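Local coordinates for putative iron-uptake ABC transport system,periplasmic iron-binding protein (Campylobacter jejuni, PDB 3E13) that probably serves as the periplasmic component of an iron-uptake ABC transporter, binding a ferric ion for delivery to the membrane permease, at residues S144-A153 with I301-Y312; E133-Y143 with A191-Y200. All coordinates share one frame; numbering follows the deposited sequence.

The two contacts lie about 16 Å apart, centre to centre, and share helix 142-155. Interaction 2 pairs strand 134-135 with strand 193-197 at the border of the mixed sheet and runs on to the ferric ion, which Y143, at the start of that helix, and Y199 and Y200 bind together. Interaction 1 takes up the same helix from S144 onward and packs it on helix 305-312 near the C-terminus. Along the chain the segments alternate: 133-143, 144-153, 191-200, 301-312. The contacts also touch, S144 OG probably hydrogen-bonding to S138 O. The helix that brings a tyrosine to the metal thus packs, further along, on the C-terminal helix.

Interaction 1 (S144-A153 with I301-Y312); sequences SKTLLASIIA and IAENIKEAVKIY
Helices 144-153 and 305-312 cross steeply, their axes 8.3 Å apart at closest approach and 107° between their N-to-C directions, while the turn from A302 to I305 carries the second segment past A149. Small residues permit this closeness. The A308 methyl is a knob in the hole formed by K145, L148, A149 and I152, with its CB 3.6 Å from K145 O. A149 CB in turn rests 3.5 Å from I301 O, the methyl being short enough to lie directly on the backbone of the turn.

L148 and Y312 approach from opposite directions. With CG of L148 anti to the backbone N (chi1 -177°), methyl CD2 is carried over the tyrosine ring and makes a CH-pi contact 3.5 Å from its centroid, only 8° off the normal. At the ring's edge, Y312 OH donates to S144 O at 2.8 Å. It comes from well out of the carbonyl plane, on the face opposite L148 N, so this buried oxygen receives a side-chain bond as well as its helical one. This knob-into-hole packing joins two helices of the solute-binding protein fold, the C-terminal one and the one that starts beside iron ligand Y143; W163 of helix 157-170 also touches L148 and Y312.

Beyond the knob, I152 and N304 run antiparallel alongside one another. I152 CG2 lies 3.5 Å from N304 OD1, and its CD1 reaches 4.0 Å to I311 CD1, so one branched residue serves both the turn and the helix. I301 CG2 touches S150 N at 3.5 Å beside the turn; towards the other end of the contact the bent chain of K145 runs alongside V309, its CD methylene against V309 CG2. T146 OG1 is hydrogen-bonded to D60 and S62, outside the contact.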
loop_
_atom_site.group_PDB
_atom_site.type_symbol
_atom_site.label_atom_id
_atom_site.label_comp_id
_atom_site.label_asym_id
_atom_site.label_seq_id
_atom_site.Cartn_x
_atom_site.Cartn_y
_atom_site.Cartn_z
ATOM N N SER A 144 -1.690 -2.689 -7.514
ATOM C CA SER A 144 -2.462 -2.712 -8.742
ATOM C C SER A 144 -3.669 -3.596 -8.591
ATOM O O SER A 144 -4.763 -3.233 -9.045
ATOM C CB SER A 144 -1.624 -3.266 -9.928
ATOM O OG SER A 144 -0.483 -2.486 -10.179
ATOM N N LYS A 145 -3.477 -4.757 -7.972
ATOM C CA LYS A 145 -4.561 -5.718 -7.729
ATOM C C LYS A 145 -5.633 -5.083 -6.841
ATOM O O LYS A 145 -6.808 -5.187 -7.132
ATOM C CB LYS A 145 -4.033 -6.961 -7.096
ATOM C CG LYS A 145 -3.215 -7.742 -8.065
ATOM C CD LYS A 145 -2.785 -9.058 -7.542
ATOM C CE LYS A 145 -1.791 -8.951 -6.453
ATOM N NZ LYS A 145 -1.200 -10.343 -6.075
ATOM N N THR A 146 -5.223 -4.397 -5.789
ATOM C CA THR A 146 -6.167 -3.808 -4.869
ATOM C C THR A 146 -6.871 -2.599 -5.443
ATOM O O THR A 146 -8.054 -2.433 -5.222
ATOM C CB THR A 146 -5.511 -3.527 -3.527
ATOM O OG1 THR A 146 -5.154 -4.802 -2.937
ATOM C CG2 THR A 146 -6.481 -2.819 -2.565
ATOM N N LEU A 147 -6.190 -1.798 -6.246
ATOM C CA LEU A 147 -6.863 -0.731 -6.941
ATOM C C LEU A 147 -7.975 -1.270 -7.845
ATOM O O LEU A 147 -9.082 -0.759 -7.856
ATOM C CB LEU A 147 -5.875 0.152 -7.701
ATOM C CG LEU A 147 -6.401 1.282 -8.587
ATOM C CD1 LEU A 147 -7.173 2.309 -7.722
ATOM C CD2 LEU A 147 -5.252 1.961 -9.300
ATOM N N LEU A 148 -7.685 -2.320 -8.640
ATOM C CA LEU A 148 -8.693 -2.861 -9.515
ATOM C C LEU A 148 -9.849 -3.470 -8.724
ATOM O O LEU A 148 -11.014 -3.314 -9.078
ATOM C CB LEU A 148 -8.099 -3.918 -10.436
ATOM C CG LEU A 148 -9.108 -4.489 -11.436
ATOM C CD1 LEU A 148 -9.668 -3.451 -12.332
ATOM C CD2 LEU A 148 -8.411 -5.563 -12.279
ATOM N N ALA A 149 -9.531 -4.150 -7.641
ATOM C CA ALA A 149 -10.554 -4.674 -6.731
ATOM C C ALA A 149 -11.481 -3.561 -6.230
ATOM O O ALA A 149 -12.681 -3.767 -6.120
ATOM C CB ALA A 149 -9.923 -5.410 -5.590
ATOM N N SER A 150 -10.912 -2.398 -5.952
ATOM C CA SER A 150 -11.740 -1.246 -5.537
ATOM C C SER A 150 -12.670 -0.757 -6.625
ATOM O O SER A 150 -13.788 -0.275 -6.336
ATOM C CB SER A 150 -10.889 -0.075 -5.008
ATOM O OG SER A 150 -10.284 0.706 -5.993
ATOM N N ILE A 151 -12.215 -0.810 -7.871
ATOM C CA ILE A 151 -13.061 -0.445 -9.018
ATOM C C ILE A 151 -14.209 -1.456 -9.203
ATOM O O ILE A 151 -15.356 -1.088 -9.501
ATOM C CB ILE A 151 -12.188 -0.281 -10.246
ATOM C CG1 ILE A 151 -11.267 0.929 -10.054
ATOM C CG2 ILE A 151 -13.017 -0.073 -11.481
ATOM C CD1 ILE A 151 -10.132 1.030 -11.122
ATOM N N ILE A 152 -13.910 -2.759 -9.064
ATOM C CA ILE A 152 -14.956 -3.767 -9.059
ATOM C C ILE A 152 -15.973 -3.438 -7.977
ATOM O O ILE A 152 -17.184 -3.445 -8.194
ATOM C CB ILE A 152 -14.428 -5.200 -8.869
ATOM C CG1 ILE A 152 -13.495 -5.608 -10.001
ATOM C CG2 ILE A 152 -15.601 -6.152 -8.764
ATOM C CD1 ILE A 152 -12.674 -6.873 -9.707
ATOM N N ALA A 153 -15.484 -3.183 -6.778
ATOM C CA ALA A 153 -16.377 -2.971 -5.657
ATOM C C ALA A 153 -17.271 -1.726 -5.860
ATOM O O ALA A 153 -18.463 -1.742 -5.485
ATOM C CB ALA A 153 -15.588 -2.859 -4.364
ATOM N N ILE A 301 -13.308 -3.887 -0.294
ATOM C CA ILE A 301 -12.429 -3.894 -1.478
ATOM C C ILE A 301 -11.829 -5.282 -1.660
ATOM O O ILE A 301 -11.905 -5.875 -2.731
ATOM C CB ILE A 301 -11.291 -2.876 -1.347
ATOM C CG1 ILE A 301 -11.862 -1.454 -1.301
ATOM C CG2 ILE A 301 -10.326 -3.011 -2.520
ATOM C CD1 ILE A 301 -10.792 -0.405 -0.928
ATOM N N ALA A 302 -11.246 -5.786 -0.577
ATOM C CA ALA A 302 -10.486 -7.036 -0.609
ATOM C C ALA A 302 -11.338 -8.273 -0.924
ATOM O O ALA A 302 -10.804 -9.323 -1.329
ATOM C CB ALA A 302 -9.752 -7.227 0.653
ATOM N N GLU A 303 -12.649 -8.180 -0.728
ATOM C CA GLU A 303 -13.572 -9.231 -1.156
ATOM C C GLU A 303 -13.552 -9.481 -2.664
ATOM O O GLU A 303 -14.088 -10.509 -3.137
ATOM C CB GLU A 303 -14.990 -8.908 -0.729
ATOM C CG GLU A 303 -15.113 -9.026 0.771
ATOM C CD GLU A 303 -16.463 -8.629 1.342
ATOM O OE1 GLU A 303 -16.552 -8.580 2.588
ATOM O OE2 GLU A 303 -17.405 -8.354 0.598
ATOM N N ASN A 304 -12.981 -8.551 -3.419
ATOM C CA ASN A 304 -12.960 -8.644 -4.859
ATOM C C ASN A 304 -11.601 -8.975 -5.464
ATOM O O ASN A 304 -11.395 -8.846 -6.680
ATOM C CB ASN A 304 -13.474 -7.336 -5.423
ATOM C CG ASN A 304 -14.922 -7.081 -5.017
ATOM O OD1 ASN A 304 -15.833 -7.629 -5.619
ATOM N ND2 ASN A 304 -15.142 -6.276 -3.970
ATOM N N ILE A 305 -10.687 -9.440 -4.630
ATOM C CA ILE A 305 -9.330 -9.631 -5.079
ATOM C C ILE A 305 -9.196 -10.772 -6.091
ATOM O O ILE A 305 -8.436 -10.635 -7.045
ATOM C CB ILE A 305 -8.313 -9.796 -3.898
ATOM C CG1 ILE A 305 -6.892 -9.558 -4.365
ATOM C CG2 ILE A 305 -8.501 -11.126 -3.163
ATOM C CD1 ILE A 305 -6.604 -8.090 -4.787
ATOM N N LYS A 306 -9.925 -11.867 -5.892
ATOM C CA LYS A 306 -9.786 -13.002 -6.816
ATOM C C LYS A 306 -10.208 -12.603 -8.226
ATOM O O LYS A 306 -9.565 -12.965 -9.207
ATOM C CB LYS A 306 -10.598 -14.166 -6.303
ATOM C CG LYS A 306 -10.059 -14.813 -5.069
ATOM C CD LYS A 306 -11.058 -15.830 -4.553
ATOM C CE LYS A 306 -10.823 -16.365 -3.185
ATOM N NZ LYS A 306 -11.997 -17.356 -2.946
ATOM N N GLU A 307 -11.311 -11.873 -8.333
ATOM C CA GLU A 307 -11.827 -11.447 -9.619
ATOM C C GLU A 307 -10.910 -10.405 -10.276
ATOM O O GLU A 307 -10.705 -10.408 -11.472
ATOM C CB GLU A 307 -13.252 -10.899 -9.459
ATOM C CG GLU A 307 -13.871 -10.562 -10.813
ATOM C CD GLU A 307 -15.342 -10.229 -10.725
ATOM O OE1 GLU A 307 -15.783 -9.640 -9.725
ATOM O OE2 GLU A 307 -16.100 -10.580 -11.663
ATOM N N ALA A 308 -10.309 -9.514 -9.476
ATOM C CA ALA A 308 -9.341 -8.565 -10.009
ATOM C C ALA A 308 -8.185 -9.276 -10.691
ATOM O O ALA A 308 -7.784 -8.878 -11.772
ATOM C CB ALA A 308 -8.795 -7.691 -8.875
ATOM N N VAL A 309 -7.634 -10.302 -10.062
ATOM C CA VAL A 309 -6.565 -11.090 -10.658
ATOM C C VAL A 309 -6.993 -11.639 -12.034
ATOM O O VAL A 309 -6.291 -11.511 -13.027
ATOM C CB VAL A 309 -6.106 -12.228 -9.698
ATOM C CG1 VAL A 309 -5.195 -13.245 -10.432
ATOM C CG2 VAL A 309 -5.439 -11.640 -8.489
ATOM N N LYS A 310 -8.183 -12.220 -12.069
ATOM C CA LYS A 310 -8.702 -12.834 -13.298
ATOM C C LYS A 310 -8.915 -11.799 -14.389
ATOM O O LYS A 310 -8.625 -12.046 -15.541
ATOM C CB LYS A 310 -9.966 -13.609 -12.998
ATOM C CG LYS A 310 -9.669 -14.945 -12.375
ATOM C CD LYS A 310 -10.899 -15.523 -11.774
ATOM C CE LYS A 310 -10.661 -16.958 -11.318
ATOM N NZ LYS A 310 -11.814 -17.530 -10.597
ATOM N N ILE A 311 -9.420 -10.626 -14.025
ATOM C CA ILE A 311 -9.587 -9.587 -15.008
ATOM C C ILE A 311 -8.296 -9.098 -15.586
ATOM O O ILE A 311 -8.188 -8.961 -16.816
ATOM C CB ILE A 311 -10.414 -8.437 -14.421
ATOM C CG1 ILE A 311 -11.842 -8.897 -14.189
ATOM C CG2 ILE A 311 -10.371 -7.152 -15.319
ATOM C CD1 ILE A 311 -12.758 -7.786 -13.570
ATOM N N TYR A 312 -7.277 -8.839 -14.761
ATOM C CA TYR A 312 -6.036 -8.400 -15.316
ATOM C C TYR A 312 -5.469 -9.502 -16.251
ATOM O O TYR A 312 -4.916 -9.163 -17.302
ATOM C CB TYR A 312 -5.031 -8.140 -14.204
ATOM C CG TYR A 312 -5.059 -6.756 -13.579
ATOM C CD1 TYR A 312 -4.950 -6.603 -12.193
ATOM C CD2 TYR A 312 -5.071 -5.612 -14.349
ATOM C CE1 TYR A 312 -4.901 -5.321 -11.607
ATOM C CE2 TYR A 312 -5.037 -4.325 -13.746
ATOM C CZ TYR A 312 -4.946 -4.201 -12.404
ATOM O OH TYR A 312 -4.863 -2.933 -11.843
#

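Interaction 2 (E133-Y143 with A191-Y200); sequences EIVMRSATAPY and AKFAVMNTYY. With FE (Fe (III) ion), chain B.
A parallel strand pair leading into a ferric site joins these segments: I134 is bridged to F193 and V135 to A194, and past the strands three tyrosines close on one metal ion. E133 O takes two backbone donors, K192 N and F193 N, the latter 3.0 Å away. V135 then donates to F193 O and accepts from V195 N. Beyond this pairing a water bridges the backbones, accepting from R137 N and donating to V195 O.

Apolar residues fill the two faces of the pair. On one, I134 CD1 meets CB of the aromatic F193; on the other, valine packs on alanines, V135 CG2 resting on A194 CB at 3.8 Å while CG1 touches A191 CB. At the outer end, E133 and K192 lie across each other, yet OE1 and NZ remain 4.3 Å apart, too far for a salt bridge.

The ferric ion is bound by Y143 OH at 2.0 Å, Y199 OH at 2.1 Å and Y200 OH at 2.0 Å, with H11 and Y12 completing the five protein ligands. Phenolic oxygens are hard donors suited to Fe(III), which would probably hold them as phenolates. N197 is a second-shell residue: its ND2 sits 3.2 Å above the centre of the Y143 ring, amide and ring planes 56° apart, and donates to Y199 OH in its own amide plane. One amide thus contacts two ligands, packing on the face of Y143 and hydrogen-bonding to the oxygen of Y199. A second water accepts from R137 NH1 and donates to Y200 OH, while R137 also forms a salt bridge with D179.

Strand 193-197 lies between strand 134-135 and the antiparallel strand 97-109, with helix 179-188 against V135 and A194 and helix 142-155 touching M136 and V195.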
loop_
_atom_site.group_PDB
_atom_site.type_symbol
_atom_site.label_atom_id
_atom_site.label_comp_id
_atom_site.label_asym_id
_atom_site.label_seq_id
_atom_site.Cartn_x
_atom_site.Cartn_y
_atom_site.Cartn_z
ATOM N N GLU A 133 0.335 7.716 -22.774
ATOM C CA GLU A 133 0.642 8.813 -21.844
ATOM C C GLU A 133 0.647 8.382 -20.374
ATOM O O GLU A 133 0.996 9.200 -19.507
ATOM C CB GLU A 133 -0.351 9.967 -22.025
ATOM C CG GLU A 133 -0.228 10.686 -23.373
ATOM C CD GLU A 133 -1.230 11.837 -23.517
ATOM O OE1 GLU A 133 -1.176 12.623 -24.503
ATOM O OE2 GLU A 133 -2.073 11.986 -22.617
ATOM N N ILE A 134 0.332 7.128 -20.117
ATOM C CA ILE A 134 0.181 6.609 -18.739
ATOM C C ILE A 134 1.276 5.606 -18.444
ATOM O O ILE A 134 1.637 4.819 -19.314
ATOM C CB ILE A 134 -1.173 5.898 -18.595
ATOM C CG1 ILE A 134 -2.322 6.762 -19.107
ATOM C CG2 ILE A 134 -1.406 5.432 -17.150
ATOM C CD1 ILE A 134 -2.471 7.975 -18.410
ATOM N N VAL A 135 1.782 5.564 -17.201
ATOM C CA VAL A 135 2.599 4.449 -16.736
ATOM C C VAL A 135 2.034 3.891 -15.411
ATOM O O VAL A 135 1.553 4.639 -14.554
ATOM C CB VAL A 135 4.114 4.813 -16.573
ATOM C CG1 VAL A 135 4.763 4.982 -17.955
ATOM C CG2 VAL A 135 4.303 6.099 -15.789
ATOM N N MET A 136 2.135 2.579 -15.263
ATOM C CA MET A 136 1.709 1.878 -14.084
ATOM C C MET A 136 2.553 0.641 -13.996
ATOM O O MET A 136 2.898 0.051 -15.016
ATOM C CB MET A 136 0.234 1.503 -14.164
ATOM C CG MET A 136 -0.309 0.925 -12.851
ATOM S SD MET A 136 -2.104 0.652 -12.905
ATOM C CE MET A 136 -2.166 -1.015 -13.445
ATOM N N ARG A 137 2.858 0.245 -12.776
ATOM C CA ARG A 137 3.569 -1.003 -12.529
ATOM C C ARG A 137 2.720 -2.232 -12.844
ATOM O O ARG A 137 1.518 -2.156 -13.158
ATOM C CB ARG A 137 4.019 -1.048 -11.105
ATOM C CG ARG A 137 2.950 -1.309 -10.086
ATOM C CD ARG A 137 3.398 -1.113 -8.699
ATOM N NE ARG A 137 4.485 -2.015 -8.313
ATOM C CZ ARG A 137 5.260 -1.863 -7.245
ATOM N NH1 ARG A 137 5.131 -0.806 -6.428
ATOM N NH2 ARG A 137 6.196 -2.741 -6.986
ATOM N N SER A 138 3.368 -3.389 -12.721
ATOM C CA SER A 138 2.718 -4.644 -13.055
ATOM C C SER A 138 1.366 -4.814 -12.397
ATOM O O SER A 138 1.156 -4.419 -11.264
ATOM C CB SER A 138 3.595 -5.807 -12.615
ATOM O OG SER A 138 3.032 -7.036 -13.081
ATOM N N ALA A 139 0.470 -5.442 -13.138
ATOM C CA ALA A 139 -0.809 -5.912 -12.607
ATOM C C ALA A 139 -0.682 -6.919 -11.480
ATOM O O ALA A 139 -1.624 -7.114 -10.700
ATOM C CB ALA A 139 -1.629 -6.537 -13.753
ATOM N N THR A 140 0.446 -7.612 -11.416
ATOM C CA THR A 140 0.646 -8.573 -10.337
ATOM C C THR A 140 1.064 -7.910 -9.001
ATOM O O THR A 140 1.128 -8.574 -7.966
ATOM C CB THR A 140 1.717 -9.600 -10.744
ATOM O OG1 THR A 140 2.989 -8.973 -10.828
ATOM C CG2 THR A 140 1.435 -10.164 -12.094
ATOM N N ALA A 141 1.322 -6.606 -9.024
ATOM C CA ALA A 141 1.672 -5.902 -7.790
ATOM C C ALA A 141 0.457 -5.719 -6.907
ATOM O O ALA A 141 -0.618 -5.388 -7.443
ATOM C CB ALA A 141 2.228 -4.538 -8.095
ATOM N N PRO A 142 0.609 -5.921 -5.597
ATOM C CA PRO A 142 -0.516 -5.704 -4.663
ATOM C C PRO A 142 -1.233 -4.376 -4.881
ATOM O O PRO A 142 -2.462 -4.380 -4.872
ATOM C CB PRO A 142 0.129 -5.798 -3.289
ATOM C CG PRO A 142 1.314 -6.775 -3.511
ATOM C CD PRO A 142 1.792 -6.480 -4.906
ATOM N N TYR A 143 -0.508 -3.285 -5.054
ATOM C CA TYR A 143 -1.192 -1.978 -5.237
ATOM C C TYR A 143 -2.096 -1.982 -6.461
ATOM O O TYR A 143 -3.193 -1.460 -6.411
ATOM C CB TYR A 143 -0.251 -0.798 -5.339
ATOM C CG TYR A 143 0.823 -0.782 -4.263
ATOM C CD1 TYR A 143 0.589 -1.240 -2.955
ATOM C CD2 TYR A 143 2.063 -0.253 -4.526
ATOM C CE1 TYR A 143 1.593 -1.237 -2.038
ATOM C CE2 TYR A 143 3.059 -0.207 -3.579
ATOM C CZ TYR A 143 2.804 -0.669 -2.313
ATOM O OH TYR A 143 3.808 -0.755 -1.376
ATOM N N ALA A 191 6.353 9.797 -19.986
ATOM C CA ALA A 191 4.924 9.612 -19.828
ATOM C C ALA A 191 4.401 10.828 -19.102
ATOM O O ALA A 191 5.168 11.511 -18.389
ATOM C CB ALA A 191 4.652 8.360 -18.992
ATOM N N LYS A 192 3.139 11.145 -19.283
ATOM C CA LYS A 192 2.565 12.285 -18.596
ATOM C C LYS A 192 1.993 11.998 -17.208
ATOM O O LYS A 192 1.996 12.887 -16.357
ATOM C CB LYS A 192 1.468 12.899 -19.418
ATOM C CG LYS A 192 1.967 13.490 -20.775
ATOM C CD LYS A 192 0.794 14.106 -21.520
ATOM C CE LYS A 192 1.030 14.247 -23.017
ATOM N NZ LYS A 192 1.722 15.505 -23.321
ATOM N N PHE A 193 1.540 10.781 -16.971
ATOM C CA PHE A 193 0.828 10.448 -15.736
ATOM C C PHE A 193 1.321 9.109 -15.234
ATOM O O PHE A 193 1.419 8.161 -16.009
ATOM C CB PHE A 193 -0.683 10.352 -15.971
ATOM C CG PHE A 193 -1.314 11.650 -16.468
ATOM C CD1 PHE A 193 -1.519 12.690 -15.617
ATOM C CD2 PHE A 193 -1.712 11.781 -17.783
ATOM C CE1 PHE A 193 -2.115 13.860 -16.066
ATOM C CE2 PHE A 193 -2.313 12.934 -18.242
ATOM C CZ PHE A 193 -2.495 13.992 -17.383
ATOM N N ALA A 194 1.601 9.037 -13.937
ATOM C CA ALA A 194 1.961 7.817 -13.266
ATOM C C ALA A 194 0.962 7.475 -12.181
ATOM O O ALA A 194 0.635 8.343 -11.375
ATOM C CB ALA A 194 3.304 7.969 -12.647
ATOM N N VAL A 195 0.564 6.220 -12.121
ATOM C CA VAL A 195 -0.201 5.703 -10.979
ATOM C C VAL A 195 0.783 5.339 -9.880
ATOM O O VAL A 195 1.689 4.518 -10.101
ATOM C CB VAL A 195 -1.058 4.512 -11.402
ATOM C CG1 VAL A 195 -1.828 3.991 -10.216
ATOM C CG2 VAL A 195 -2.012 4.889 -12.587
ATOM N N MET A 196 0.665 5.984 -8.718
ATOM C CA MET A 196 1.596 5.758 -7.626
ATOM C C MET A 196 1.058 6.162 -6.239
ATOM O O MET A 196 0.150 6.972 -6.137
ATOM C CB MET A 196 2.931 6.491 -7.883
ATOM C CG MET A 196 2.831 8.027 -7.917
ATOM S SD MET A 196 4.384 8.900 -8.224
ATOM C CE MET A 196 5.318 8.327 -6.881
ATOM N N ASN A 197 1.664 5.628 -5.183
ATOM C CA ASN A 197 1.260 5.920 -3.820
ATOM C C ASN A 197 1.912 7.219 -3.344
ATOM O O ASN A 197 3.029 7.614 -3.739
ATOM C CB ASN A 197 1.635 4.803 -2.847
ATOM C CG ASN A 197 0.810 3.544 -3.010
ATOM O OD1 ASN A 197 -0.316 3.557 -3.561
ATOM N ND2 ASN A 197 1.352 2.428 -2.500
ATOM N N THR A 198 1.180 7.931 -2.507
ATOM C CA THR A 198 1.591 9.228 -2.051
ATOM C C THR A 198 2.930 9.252 -1.327
ATOM O O THR A 198 3.747 10.176 -1.521
ATOM C CB THR A 198 0.544 9.804 -1.082
ATOM O OG1 THR A 198 0.096 8.782 -0.153
ATOM C CG2 THR A 198 -0.706 10.318 -1.778
ATOM N N TYR A 199 3.155 8.268 -0.454
ATOM C CA TYR A 199 4.358 8.272 0.382
ATOM C C TYR A 199 5.635 8.234 -0.439
ATOM O O TYR A 199 6.647 8.741 -0.036
ATOM C CB TYR A 199 4.332 7.171 1.459
ATOM C CG TYR A 199 4.183 5.809 0.903
ATOM C CD1 TYR A 199 5.296 5.082 0.531
ATOM C CD2 TYR A 199 2.920 5.268 0.684
ATOM C CE1 TYR A 199 5.162 3.869 -0.055
ATOM C CE2 TYR A 199 2.777 4.031 0.098
ATOM C CZ TYR A 199 3.890 3.330 -0.248
ATOM O OH TYR A 199 3.777 2.091 -0.871
ATOM N N TYR A 200 5.582 7.626 -1.631
ATOM C CA TYR A 200 6.793 7.621 -2.464
ATOM C C TYR A 200 7.217 9.027 -2.857
ATOM O O TYR A 200 8.417 9.275 -3.009
ATOM C CB TYR A 200 6.634 6.780 -3.754
ATOM C CG TYR A 200 6.537 5.291 -3.437
ATOM C CD1 TYR A 200 7.601 4.625 -2.880
ATOM C CD2 TYR A 200 5.376 4.555 -3.730
ATOM C CE1 TYR A 200 7.522 3.258 -2.583
ATOM C CE2 TYR A 200 5.272 3.238 -3.406
ATOM C CZ TYR A 200 6.329 2.581 -2.845
ATOM O OH TYR A 200 6.281 1.270 -2.532
HETATM FE FE FE B . 5.220 0.607 -1.020
HETATM O O HOH W 1 2.590 2.089 -10.588
HETATM O O HOH W 2 7.083 -0.187 -4.367
#